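Local atomic coordinates of putative alpha-L-fucosidase (Bacteroides thetaiotaomicron, PDB entry 3EYP), a protein that probably hydrolyses alpha-L-fucosidic bonds as a glycoside hydrolase of family 29, with a TIM-barrel domain followed by an F5/8 type C domain. Residues 217-221 / 415-419; 383-387 / 418-422; 207-211 / 236-242; 386-392 / 443-449. All coordinates share one frame; numbering follows the deposited sequence.

Interaction 1: residues 217-221 / 415-419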
loop_
_atom_site.group_PDB
_atom_site.type_symbol
_atom_site.label_atom_id
_atom_site.label_comp_id
_atom_site.label_asym_id
_atom_site.label_seq_id
_atom_site.Cartn_x
_atom_site.Cartn_y
_atom_site.Cartn_z
ATOM N N GLY A 217 1.711 -11.253 4.515
ATOM C CA GLY A 217 2.273 -12.569 4.685
ATOM C C GLY A 217 3.657 -12.754 4.107
ATOM O O GLY A 217 4.159 -11.936 3.288
ATOM N N ASP A 218 4.265 -13.860 4.521
ATOM C CA ASP A 218 5.514 -14.323 3.875
ATOM C C ASP A 218 5.263 -15.793 3.542
ATOM O O ASP A 218 5.211 -16.643 4.433
ATOM C CB ASP A 218 6.699 -14.088 4.799
ATOM C CG ASP A 218 7.997 -14.527 4.224
ATOM O OD1 ASP A 218 9.026 -14.342 4.905
ATOM O OD2 ASP A 218 8.009 -15.105 3.125
ATOM N N PRO A 219 5.025 -16.111 2.270
ATOM C CA PRO A 219 5.014 -15.224 1.131
ATOM C C PRO A 219 3.735 -14.414 1.075
ATOM O O PRO A 219 2.770 -14.676 1.779
ATOM C CB PRO A 219 5.033 -16.175 -0.059
ATOM C CG PRO A 219 4.293 -17.397 0.490
ATOM C CD PRO A 219 4.754 -17.513 1.890
ATOM N N CYS A 220 3.774 -13.431 0.191
ATOM C CA CYS A 220 2.596 -12.696 -0.171
ATOM C C CYS A 220 2.549 -12.583 -1.692
ATOM O O CYS A 220 3.246 -11.779 -2.272
ATOM C CB CYS A 220 2.621 -11.300 0.492
ATOM S SG CYS A 220 1.139 -10.316 0.114
ATOM N N TRP A 221 1.685 -13.370 -2.311
ATOM C CA TRP A 221 1.504 -13.330 -3.766
ATOM C C TRP A 221 0.505 -12.253 -4.159
ATOM O O TRP A 221 -0.408 -11.892 -3.375
ATOM C CB TRP A 221 1.044 -14.684 -4.319
ATOM C CG TRP A 221 1.828 -15.829 -3.802
ATOM C CD1 TRP A 221 1.473 -16.643 -2.774
ATOM C CD2 TRP A 221 3.131 -16.264 -4.227
ATOM N NE1 TRP A 221 2.456 -17.566 -2.549
ATOM C CE2 TRP A 221 3.476 -17.372 -3.431
ATOM C CE3 TRP A 221 4.023 -15.854 -5.218
ATOM C CZ2 TRP A 221 4.689 -18.044 -3.569
ATOM C CZ3 TRP A 221 5.241 -16.546 -5.361
ATOM C CH2 TRP A 221 5.549 -17.618 -4.553
ATOM N N ASP A 415 15.611 -20.281 1.302
ATOM C CA ASP A 415 14.431 -20.937 0.781
ATOM C C ASP A 415 13.229 -20.020 0.926
ATOM O O ASP A 415 12.130 -20.448 1.330
ATOM C CB ASP A 415 14.231 -22.262 1.537
ATOM C CG ASP A 415 15.379 -23.271 1.287
ATOM O OD1 ASP A 415 16.018 -23.203 0.205
ATOM O OD2 ASP A 415 15.642 -24.093 2.203
ATOM N N LYS A 416 13.473 -18.754 0.568
ATOM C CA LYS A 416 12.426 -17.752 0.418
ATOM C C LYS A 416 11.593 -18.103 -0.794
ATOM O O LYS A 416 12.007 -18.842 -1.661
ATOM C CB LYS A 416 12.991 -16.346 0.314
ATOM C CG LYS A 416 13.814 -15.902 1.517
ATOM C CD LYS A 416 13.151 -16.219 2.775
ATOM C CE LYS A 416 12.065 -15.238 3.133
ATOM N NZ LYS A 416 11.217 -15.788 4.267
ATOM N N GLN A 417 10.359 -17.627 -0.812
ATOM C CA GLN A 417 9.458 -18.004 -1.903
ATOM C C GLN A 417 9.151 -16.903 -2.923
ATOM O O GLN A 417 9.693 -16.922 -4.033
ATOM C CB GLN A 417 8.188 -18.558 -1.333
ATOM C CG GLN A 417 8.353 -19.849 -0.609
ATOM C CD GLN A 417 7.012 -20.327 -0.090
ATOM O OE1 GLN A 417 6.070 -20.571 -0.852
ATOM N NE2 GLN A 417 6.914 -20.441 1.183
ATOM N N ALA A 418 8.311 -15.935 -2.527
ATOM C CA ALA A 418 7.955 -14.804 -3.444
ATOM C C ALA A 418 9.037 -13.775 -3.560
ATOM O O ALA A 418 9.850 -13.551 -2.656
ATOM C CB ALA A 418 6.634 -14.094 -3.005
ATOM N N ILE A 419 9.007 -13.141 -4.723
ATOM C CA ILE A 419 9.675 -11.904 -4.941
ATOM C C ILE A 419 8.701 -10.794 -5.270
ATOM O O ILE A 419 8.523 -9.857 -4.499
ATOM C CB ILE A 419 10.751 -11.969 -6.029
ATOM C CG1 ILE A 419 11.829 -13.025 -5.684
ATOM C CG2 ILE A 419 11.385 -10.610 -6.109
ATOM C CD1 ILE A 419 12.915 -13.249 -6.792
HETATM O O HOH W 1 8.627 -15.043 0.499
#

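Interaction 2: residues 383-387 / 418-422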
loop_
_atom_site.group_PDB
_atom_site.type_symbol
_atom_site.label_atom_id
_atom_site.label_comp_id
_atom_site.label_asym_id
_atom_site.label_seq_id
_atom_site.Cartn_x
_atom_site.Cartn_y
_atom_site.Cartn_z
ATOM N N ILE A 383 15.380 -7.520 -3.389
ATOM C CA ILE A 383 15.275 -8.124 -4.689
ATOM C C ILE A 383 13.918 -7.735 -5.291
ATOM O O ILE A 383 12.915 -7.680 -4.583
ATOM C CB ILE A 383 15.485 -9.679 -4.559
ATOM C CG1 ILE A 383 15.641 -10.351 -5.922
ATOM C CG2 ILE A 383 14.361 -10.393 -3.778
ATOM C CD1 ILE A 383 16.242 -11.727 -5.761
ATOM N N GLU A 384 13.948 -7.403 -6.574
ATOM C CA GLU A 384 12.779 -6.913 -7.349
ATOM C C GLU A 384 12.613 -7.628 -8.669
ATOM O O GLU A 384 13.508 -7.683 -9.492
ATOM C CB GLU A 384 12.893 -5.403 -7.619
ATOM C CG GLU A 384 13.015 -4.575 -6.357
ATOM C CD GLU A 384 13.341 -3.108 -6.621
ATOM O OE1 GLU A 384 13.655 -2.720 -7.764
ATOM O OE2 GLU A 384 13.279 -2.317 -5.669
ATOM N N GLU A 385 11.424 -8.170 -8.848
ATOM C CA GLU A 385 11.024 -8.903 -10.041
ATOM C C GLU A 385 10.388 -7.979 -11.065
ATOM O O GLU A 385 9.877 -6.876 -10.747
ATOM C CB GLU A 385 10.034 -10.033 -9.633
ATOM C CG GLU A 385 10.047 -11.231 -10.510
ATOM C CD GLU A 385 9.339 -12.451 -9.868
ATOM O OE1 GLU A 385 8.556 -12.252 -8.892
ATOM O OE2 GLU A 385 9.566 -13.597 -10.357
ATOM N N VAL A 386 10.484 -8.410 -12.322
ATOM C CA VAL A 386 9.825 -7.728 -13.431
ATOM C C VAL A 386 8.352 -8.134 -13.401
ATOM O O VAL A 386 7.959 -9.085 -13.982
ATOM C CB VAL A 386 10.483 -8.106 -14.831
ATOM C CG1 VAL A 386 9.788 -7.369 -15.990
ATOM C CG2 VAL A 386 11.991 -7.764 -14.818
ATOM N N ILE A 387 7.536 -7.363 -12.707
ATOM C CA ILE A 387 6.190 -7.827 -12.392
ATOM C C ILE A 387 5.217 -7.913 -13.530
ATOM O O ILE A 387 4.283 -8.696 -13.506
ATOM C CB ILE A 387 5.573 -7.073 -11.178
ATOM C CG1 ILE A 387 5.454 -5.577 -11.445
ATOM C CG2 ILE A 387 6.373 -7.393 -9.956
ATOM C CD1 ILE A 387 4.734 -4.798 -10.264
ATOM N N ALA A 418 8.311 -15.935 -2.527
ATOM C CA ALA A 418 7.955 -14.804 -3.444
ATOM C C ALA A 418 9.037 -13.775 -3.560
ATOM O O ALA A 418 9.850 -13.551 -2.656
ATOM C CB ALA A 418 6.634 -14.094 -3.005
ATOM N N ILE A 419 9.007 -13.141 -4.723
ATOM C CA ILE A 419 9.675 -11.904 -4.941
ATOM C C ILE A 419 8.701 -10.794 -5.270
ATOM O O ILE A 419 8.523 -9.857 -4.499
ATOM C CB ILE A 419 10.751 -11.969 -6.029
ATOM C CG1 ILE A 419 11.829 -13.025 -5.684
ATOM C CG2 ILE A 419 11.385 -10.610 -6.109
ATOM C CD1 ILE A 419 12.915 -13.249 -6.792
ATOM N N GLY A 420 8.075 -10.919 -6.410
ATOM C CA GLY A 420 7.214 -9.863 -6.909
ATOM C C GLY A 420 7.865 -8.482 -7.001
ATOM O O GLY A 420 9.020 -8.297 -7.431
ATOM N N HIS A 421 7.109 -7.497 -6.543
ATOM C CA HIS A 421 7.496 -6.091 -6.704
ATOM C C HIS A 421 8.746 -5.756 -5.986
ATOM O O HIS A 421 9.633 -5.042 -6.466
ATOM C CB HIS A 421 6.337 -5.133 -6.226
ATOM C CG HIS A 421 6.678 -3.691 -6.361
ATOM N ND1 HIS A 421 6.839 -2.867 -5.269
ATOM C CD2 HIS A 421 6.917 -2.923 -7.456
ATOM C CE1 HIS A 421 7.139 -1.647 -5.685
ATOM N NE2 HIS A 421 7.176 -1.652 -7.003
ATOM N N LYS A 422 8.819 -6.265 -4.790
ATOM C CA LYS A 422 9.941 -5.972 -3.896
ATOM C C LYS A 422 9.863 -6.951 -2.736
ATOM O O LYS A 422 8.779 -7.279 -2.267
ATOM C CB LYS A 422 9.858 -4.544 -3.355
ATOM C CG LYS A 422 11.122 -4.083 -2.617
ATOM C CD LYS A 422 10.884 -2.673 -1.934
ATOM C CE LYS A 422 10.451 -1.689 -2.919
ATOM N NZ LYS A 422 11.593 -0.987 -3.625
HETATM O O HOH W 2 7.797 -14.121 -7.345
HETATM O O HOH W 3 9.605 -4.700 -9.222
#

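Interaction 3: residues 207-211 / 236-242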
loop_
_atom_site.group_PDB
_atom_site.type_symbol
_atom_site.label_atom_id
_atom_site.label_comp_id
_atom_site.label_asym_id
_atom_site.label_seq_id
_atom_site.Cartn_x
_atom_site.Cartn_y
_atom_site.Cartn_z
ATOM N N ARG A 207 -6.633 -5.816 -2.907
ATOM C CA ARG A 207 -7.327 -6.462 -1.808
ATOM C C ARG A 207 -6.811 -6.079 -0.446
ATOM O O ARG A 207 -5.679 -5.615 -0.277
ATOM C CB ARG A 207 -7.164 -8.005 -1.944
ATOM C CG ARG A 207 -5.711 -8.533 -1.761
ATOM C CD ARG A 207 -5.621 -10.106 -1.855
ATOM N NE ARG A 207 -4.424 -10.646 -1.206
ATOM C CZ ARG A 207 -3.334 -11.090 -1.841
ATOM N NH1 ARG A 207 -3.210 -10.940 -3.148
ATOM N NH2 ARG A 207 -2.296 -11.563 -1.152
ATOM N N TRP A 208 -7.632 -6.399 0.546
ATOM C CA TRP A 208 -7.181 -6.452 1.937
ATOM C C TRP A 208 -6.305 -7.682 2.239
ATOM O O TRP A 208 -6.336 -8.689 1.562
ATOM C CB TRP A 208 -8.367 -6.431 2.902
ATOM C CG TRP A 208 -7.989 -6.124 4.299
ATOM C CD1 TRP A 208 -7.094 -5.188 4.731
ATOM C CD2 TRP A 208 -8.546 -6.724 5.469
ATOM N NE1 TRP A 208 -7.051 -5.191 6.111
ATOM C CE2 TRP A 208 -7.942 -6.120 6.580
ATOM C CE3 TRP A 208 -9.502 -7.730 5.678
ATOM C CZ2 TRP A 208 -8.275 -6.480 7.901
ATOM C CZ3 TRP A 208 -9.840 -8.076 6.972
ATOM C CH2 TRP A 208 -9.239 -7.456 8.058
ATOM N N MET A 209 -5.527 -7.581 3.310
ATOM C CA MET A 209 -4.590 -8.634 3.638
ATOM C C MET A 209 -4.815 -9.248 5.002
ATOM O O MET A 209 -3.943 -9.849 5.566
ATOM C CB MET A 209 -3.139 -8.184 3.512
ATOM C CG MET A 209 -2.941 -6.753 3.763
ATOM S SD MET A 209 -3.334 -6.139 5.390
ATOM C CE MET A 209 -1.928 -6.762 6.289
ATOM N N GLY A 210 -5.980 -8.995 5.539
ATOM C CA GLY A 210 -6.512 -9.660 6.702
ATOM C C GLY A 210 -6.172 -9.212 8.113
ATOM O O GLY A 210 -6.696 -9.781 9.061
ATOM N N ASN A 211 -5.277 -8.251 8.269
ATOM C CA ASN A 211 -5.036 -7.571 9.566
ATOM C C ASN A 211 -4.749 -6.074 9.446
ATOM O O ASN A 211 -4.563 -5.551 8.355
ATOM C CB ASN A 211 -3.942 -8.255 10.394
ATOM C CG ASN A 211 -2.556 -8.082 9.788
ATOM O OD1 ASN A 211 -1.998 -7.001 9.849
ATOM N ND2 ASN A 211 -1.999 -9.172 9.161
ATOM N N TYR A 236 -8.218 -15.905 5.928
ATOM C CA TYR A 236 -7.081 -15.076 6.386
ATOM C C TYR A 236 -5.880 -15.340 5.518
ATOM O O TYR A 236 -5.247 -14.428 5.012
ATOM C CB TYR A 236 -6.693 -15.351 7.863
ATOM C CG TYR A 236 -5.530 -14.500 8.335
ATOM C CD1 TYR A 236 -5.696 -13.143 8.605
ATOM C CD2 TYR A 236 -4.278 -15.020 8.487
ATOM C CE1 TYR A 236 -4.640 -12.351 9.007
ATOM C CE2 TYR A 236 -3.215 -14.223 8.905
ATOM C CZ TYR A 236 -3.414 -12.894 9.168
ATOM O OH TYR A 236 -2.386 -12.096 9.590
ATOM N N LYS A 237 -5.558 -16.617 5.347
ATOM C CA LYS A 237 -4.329 -16.953 4.638
ATOM C C LYS A 237 -4.414 -16.537 3.188
ATOM O O LYS A 237 -3.512 -15.948 2.636
ATOM C CB LYS A 237 -4.023 -18.429 4.734
ATOM C CG LYS A 237 -2.782 -18.804 3.992
ATOM C CD LYS A 237 -2.701 -20.329 3.853
ATOM C CE LYS A 237 -1.780 -20.945 4.841
ATOM N NZ LYS A 237 -1.509 -22.390 4.382
ATOM N N GLY A 238 -5.551 -16.815 2.596
ATOM C CA GLY A 238 -5.831 -16.436 1.215
ATOM C C GLY A 238 -5.674 -14.948 0.960
ATOM O O GLY A 238 -5.324 -14.509 -0.139
ATOM N N LEU A 239 -5.956 -14.159 1.991
ATOM C CA LEU A 239 -5.830 -12.720 1.860
ATOM C C LEU A 239 -4.436 -12.281 2.199
ATOM O O LEU A 239 -3.859 -11.444 1.536
ATOM C CB LEU A 239 -6.863 -11.989 2.729
ATOM C CG LEU A 239 -8.354 -12.058 2.348
ATOM C CD1 LEU A 239 -9.202 -11.262 3.327
ATOM C CD2 LEU A 239 -8.559 -11.522 0.950
ATOM N N ASN A 240 -3.918 -12.807 3.288
ATOM C CA ASN A 240 -2.649 -12.340 3.845
ATOM C C ASN A 240 -1.430 -12.828 2.993
ATOM O O ASN A 240 -0.469 -12.118 2.808
ATOM C CB ASN A 240 -2.511 -12.796 5.309
ATOM C CG ASN A 240 -1.322 -12.228 6.010
ATOM O OD1 ASN A 240 -0.376 -12.979 6.323
ATOM N ND2 ASN A 240 -1.355 -10.884 6.333
ATOM N N GLU A 241 -1.504 -14.072 2.546
ATOM C CA GLU A 241 -0.439 -14.719 1.727
ATOM C C GLU A 241 -0.732 -14.764 0.255
ATOM O O GLU A 241 0.159 -14.862 -0.584
ATOM C CB GLU A 241 -0.137 -16.126 2.245
ATOM C CG GLU A 241 0.493 -16.038 3.652
ATOM C CD GLU A 241 0.930 -17.350 4.291
ATOM O OE1 GLU A 241 1.013 -18.361 3.567
ATOM O OE2 GLU A 241 1.180 -17.339 5.530
ATOM N N GLY A 242 -2.011 -14.806 -0.044
ATOM C CA GLY A 242 -2.468 -14.952 -1.368
ATOM C C GLY A 242 -2.208 -16.408 -1.746
ATOM O O GLY A 242 -1.964 -17.232 -0.889
#

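Interaction 4: residues 386-392 / 443-449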
loop_
_atom_site.group_PDB
_atom_site.type_symbol
_atom_site.label_atom_id
_atom_site.label_comp_id
_atom_site.label_asym_id
_atom_site.label_seq_id
_atom_site.Cartn_x
_atom_site.Cartn_y
_atom_site.Cartn_z
ATOM N N VAL A 386 10.484 -8.410 -12.322
ATOM C CA VAL A 386 9.825 -7.728 -13.431
ATOM C C VAL A 386 8.352 -8.134 -13.401
ATOM O O VAL A 386 7.959 -9.085 -13.982
ATOM C CB VAL A 386 10.483 -8.106 -14.831
ATOM C CG1 VAL A 386 9.788 -7.369 -15.990
ATOM C CG2 VAL A 386 11.991 -7.764 -14.818
ATOM N N ILE A 387 7.536 -7.363 -12.707
ATOM C CA ILE A 387 6.190 -7.827 -12.392
ATOM C C ILE A 387 5.217 -7.913 -13.530
ATOM O O ILE A 387 4.283 -8.696 -13.506
ATOM C CB ILE A 387 5.573 -7.073 -11.178
ATOM C CG1 ILE A 387 5.454 -5.577 -11.445
ATOM C CG2 ILE A 387 6.373 -7.393 -9.956
ATOM C CD1 ILE A 387 4.734 -4.798 -10.264
ATOM N N GLU A 388 5.452 -7.106 -14.556
ATOM C CA GLU A 388 4.683 -7.200 -15.813
ATOM C C GLU A 388 4.758 -8.615 -16.396
ATOM O O GLU A 388 3.890 -9.045 -17.164
ATOM C CB GLU A 388 5.222 -6.206 -16.851
ATOM C CG GLU A 388 5.051 -4.760 -16.480
ATOM C CD GLU A 388 6.221 -4.181 -15.684
ATOM O OE1 GLU A 388 7.098 -4.947 -15.192
ATOM O OE2 GLU A 388 6.278 -2.936 -15.564
ATOM N N LEU A 389 5.790 -9.347 -15.994
ATOM C CA LEU A 389 6.075 -10.655 -16.592
ATOM C C LEU A 389 5.588 -11.777 -15.685
ATOM O O LEU A 389 5.709 -12.960 -15.995
ATOM C CB LEU A 389 7.569 -10.820 -16.891
ATOM C CG LEU A 389 8.069 -10.004 -18.094
ATOM C CD1 LEU A 389 9.529 -10.280 -18.391
ATOM C CD2 LEU A 389 7.172 -10.262 -19.321
ATOM N N GLY A 390 5.032 -11.384 -14.545
ATOM C CA GLY A 390 4.378 -12.346 -13.632
ATOM C C GLY A 390 5.234 -12.780 -12.488
ATOM O O GLY A 390 6.383 -12.418 -12.411
ATOM N N HIS A 391 4.629 -13.502 -11.534
ATOM C CA HIS A 391 5.389 -14.201 -10.512
ATOM C C HIS A 391 6.075 -15.392 -11.205
ATOM O O HIS A 391 5.442 -16.403 -11.563
ATOM C CB HIS A 391 4.534 -14.747 -9.365
ATOM C CG HIS A 391 4.216 -13.736 -8.286
ATOM N ND1 HIS A 391 5.160 -13.255 -7.395
ATOM C CD2 HIS A 391 3.030 -13.219 -7.892
ATOM C CE1 HIS A 391 4.568 -12.425 -6.539
ATOM N NE2 HIS A 391 3.274 -12.385 -6.825
ATOM N N ARG A 392 7.387 -15.275 -11.330
ATOM C CA ARG A 392 8.169 -16.285 -12.085
ATOM C C ARG A 392 8.974 -17.156 -11.175
ATOM O O ARG A 392 8.896 -18.357 -11.207
ATOM C CB ARG A 392 9.099 -15.572 -13.078
ATOM C CG ARG A 392 8.332 -14.740 -14.051
ATOM C CD ARG A 392 9.218 -13.922 -14.945
ATOM N NE ARG A 392 9.775 -14.699 -16.037
ATOM C CZ ARG A 392 9.148 -15.004 -17.165
ATOM N NH1 ARG A 392 9.779 -15.731 -18.069
ATOM N NH2 ARG A 392 7.896 -14.641 -17.383
ATOM N N LYS A 443 8.155 -20.985 -11.904
ATOM C CA LYS A 443 7.211 -21.344 -12.946
ATOM C C LYS A 443 7.756 -20.952 -14.326
ATOM O O LYS A 443 7.279 -21.433 -15.364
ATOM C CB LYS A 443 5.898 -20.618 -12.758
ATOM C CG LYS A 443 5.184 -21.002 -11.506
ATOM C CD LYS A 443 4.013 -20.068 -11.270
ATOM C CE LYS A 443 2.897 -20.307 -12.272
ATOM N NZ LYS A 443 1.951 -19.181 -12.343
ATOM N N ALA A 444 8.750 -20.069 -14.305
ATOM C CA ALA A 444 9.431 -19.656 -15.536
ATOM C C ALA A 444 10.835 -19.114 -15.284
ATOM O O ALA A 444 11.257 -18.898 -14.165
ATOM C CB ALA A 444 8.597 -18.648 -16.344
ATOM N N CYS A 445 11.561 -18.922 -16.368
ATOM C CA CYS A 445 12.940 -18.439 -16.257
ATOM C C CYS A 445 12.882 -17.115 -15.501
ATOM O O CYS A 445 11.942 -16.382 -15.663
ATOM C CB CYS A 445 13.621 -18.252 -17.598
ATOM S SG CYS A 445 12.850 -17.120 -18.688
ATOM N N PRO A 446 13.883 -16.815 -14.695
ATOM C CA PRO A 446 13.896 -15.562 -13.898
ATOM C C PRO A 446 13.935 -14.291 -14.716
ATOM O O PRO A 446 14.494 -14.235 -15.808
ATOM C CB PRO A 446 15.177 -15.661 -13.087
ATOM C CG PRO A 446 15.975 -16.765 -13.684
ATOM C CD PRO A 446 15.069 -17.649 -14.457
ATOM N N ALA A 447 13.323 -13.271 -14.146
ATOM C CA ALA A 447 13.353 -11.902 -14.686
ATOM C C ALA A 447 13.416 -10.927 -13.527
ATOM O O ALA A 447 12.400 -10.708 -12.861
ATOM C CB ALA A 447 12.112 -11.646 -15.523
ATOM N N ILE A 448 14.630 -10.454 -13.236
ATOM C CA ILE A 448 14.923 -9.685 -12.018
ATOM C C ILE A 448 15.537 -8.303 -12.303
ATOM O O ILE A 448 16.627 -8.161 -12.923
ATOM C CB ILE A 448 15.828 -10.506 -11.076
ATOM C CG1 ILE A 448 15.101 -11.821 -10.701
ATOM C CG2 ILE A 448 16.208 -9.674 -9.796
ATOM C CD1 ILE A 448 16.004 -12.979 -10.334
ATOM N N HIS A 449 14.847 -7.293 -11.797
ATOM C CA HIS A 449 15.213 -5.904 -12.051
ATOM C C HIS A 449 16.413 -5.518 -11.212
ATOM O O HIS A 449 17.344 -4.874 -11.672
ATOM C CB HIS A 449 14.063 -4.920 -11.700
ATOM C CG HIS A 449 13.132 -4.637 -12.825
ATOM N ND1 HIS A 449 13.563 -4.086 -14.020
ATOM C CD2 HIS A 449 11.781 -4.725 -12.916
ATOM C CE1 HIS A 449 12.524 -3.927 -14.825
ATOM N NE2 HIS A 449 11.430 -4.284 -14.173
HETATM O O HOH W 4 8.658 -4.296 -13.168
HETATM O O HOH W 5 2.898 -16.903 -11.824
#

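Interaction 1: residues 217-221 / 415-419
Asp218 and Lys416 form a salt bridge between the alpha-L-fucosidase domain and the F5/8 type C domain. Their side chains cross at about a right angle. Lys416 NZ donates to Asp218 OD1 at 2.7 Å, and the oxygen receives it on its syn lone pair, the side of the other carboxylate oxygen. The carboxylate reaches the lysine because CG of Asp218 stands anti to the backbone N (chi1 -180°). The lysine chain is bent at two bonds and brings its ammonium round to meet it. Asp218 OD2 takes a bond from a water 2.7 Å away, and that water is also a weak acceptor for Gln417 N. The acid thus binds the lysine ammonium directly and touches the loop backbone only weakly, through the water. With an alanine in place of Asp218, the Lys416 ammonium would probably lose this charged mate and the water one of its anchors.

Beside the charges lies an apolar patch. Ala418 CB sits over a face of the Trp221 indole, 3.9 Å from the centroid of the six-membered ring, in a CH-pi contact. Pro219 follows a cis peptide bond, and its CB lies over the same face, 3.9 Å from Ala418 CB. The Gln417 amide lies across the proline ring, with NE2 3.7 Å from Pro219 CD. Its OE1 comes to the edge of the indole, and the amide and indole planes are 60° apart.

The contact joins two loops. His391 meets Trp221 edge-to-face, Trp423 of strand 423-432 touches Asp218 and Ala418, and Trp396 of strand 393-401 packs on Lys416.

Interaction 2: residues 383-387 / 418-422
Glu385 N donates to Gly420 O at 2.8 Å, with the oxygen pointing almost straight at the donor (C=O...N angle 168°). The bond ties the end of strand 380-385 to the loop that leads into its antiparallel neighbour, strand 423-432, within the beta-sandwich of the F5/8 type C domain.

The Glu385 side chain returns to the same glycine. Its extended chain, with CG anti to the backbone N (chi1 -151°), carries OE1 to within 2.9 Å of Gly420 N. The N-H comes from the anti side, somewhat out of the carboxylate plane. Main chain and side chain of Glu385 therefore bind both polar backbone atoms of Gly420. OE2 is taken by the backbone N of Arg392 and of Thr393, which helps fix the carboxylate.

Ile419 crosses Ile383 at about a right angle. Their CG2 methyls meet at 3.8 Å, and their CD1 methyls are equally close. Ile387 CG2 lies against the backbone where Gly420 joins His421. The His421 ring itself stacks on Tyr18 of helix 12-20.

Glu384 and Lys422 run side by side and point the same way. Glu384 OE1 bonds to Thr450, while OE2 forms a salt bridge with the lysine. Lys422 bends at its last two torsions, and its NZ meets Glu384 OE2 at 3.0 Å from the anti side, 29° out of the carboxylate plane.

Interaction 3: residues 207-211 / 236-242
Arg207 and Asn240 bind backbone carbonyls across the contact. Arg207 grips Leu239 O side-on with two nitrogens: NE at 2.9 Å and NH2 at 3.1 Å. The oxygen lies in the guanidinium plane. NE is tilted modestly from the carbonyl plane, whereas NH2 stands well above it. The arginine chain, extended from CG to NE, reaches this spot. Asn240 ND2 donates to Met209 O at 2.9 Å, nearly in line with the C=O bond.

One bond joins two side chains. Asn211 ND2 donates to Tyr236 OH at 3.0 Å, with amide and ring planes 37° apart. Asn211 OD1 is held by Ala213 N; Asn211 ND2 and Asn240 ND2 also bond to Glu215 O.

In the packing, Gly210 O lies at the edge of the Tyr236 ring, 3.3 Å from Tyr236 CE1. Leu239 CB rests against Trp208 O, a buried oxygen with no polar partner.

Replacing Arg207 with a leucine would probably leave Leu239 O without the NE and NH2 donors, and Ile250 O and Trp221 O without the bonds they now accept. These three carbonyls probably help to stabilise the charge of the buried guanidinium, which holds the C-terminal end of helix 236-240 to the loop after strand 193-195.

Interaction 4: residues 386-392 / 443-449
Cys445 O is gripped by Arg392, whose NE donates at 2.8 Å straight down the axis of the carbonyl. Arg392 NH1 adds a weak bond to this oxygen. NH1 also donates to Cys445 SG at 3.4 Å, with the sulfur in the guanidinium plane. Along another edge, NH2 bonds to Leu389 O of its own loop and to Ala4 O near the N terminus. These bonds fix the rotation of the guanidinium. A bend at chi3 (80°) turns the group against the 443-449 segment, where Ala444 CB covers one face and lies 3.6 Å from Arg392 NH1. Ala447 CB touches the stem of the arginine at CD.

The backbones meet at both ends of the contact. Lys443 N donates to Arg392 O at 2.8 Å, and Val386 N donates to Ala447 O at 3.0 Å in a nearly straight bond. Here the loop between strands 380-385 and 393-401 meets the chain running from strand 434-442 into strand 447-454. Those strands belong to the two sheets of the F5/8 type C beta-sandwich.

At the His449 end of the contact, Val386 CG2 sits above the centre of the His449 ring, 3.6 Å from the centroid, in a CH-pi contact. His449 ND1 is bonded to Thr355 O. A water at the ring's edge accepts a weak bond from His449 NE2 and donates to Glu388 OE1 at 2.6 Å.

From the N terminus, interaction 3 comes first. It closes a short loop inside the TIM-barrel domain, joining 207-211 to helix 236-240. Interaction 1 starts within that loop, at 217-221, and ends far along at 415-419, so the two cross. Trp221 N probably bonds to Glu241 O, and Gly217 N to Asn240 O. Interaction 1 joins the barrel domain to the F5/8 type C domain. Interaction 2 starts at 383-387 and interaction 4 at 386-392, so they share Val386 and Ile387. Both reach the sheet where strands 380-385 and 447-454 are neighbours. Interaction 2 returns at 418-422, sharing Ala418 and Ile419 with interaction 1. Interaction 4 returns at 443-449 and crosses interaction 1, touching it where His391 meets Trp221.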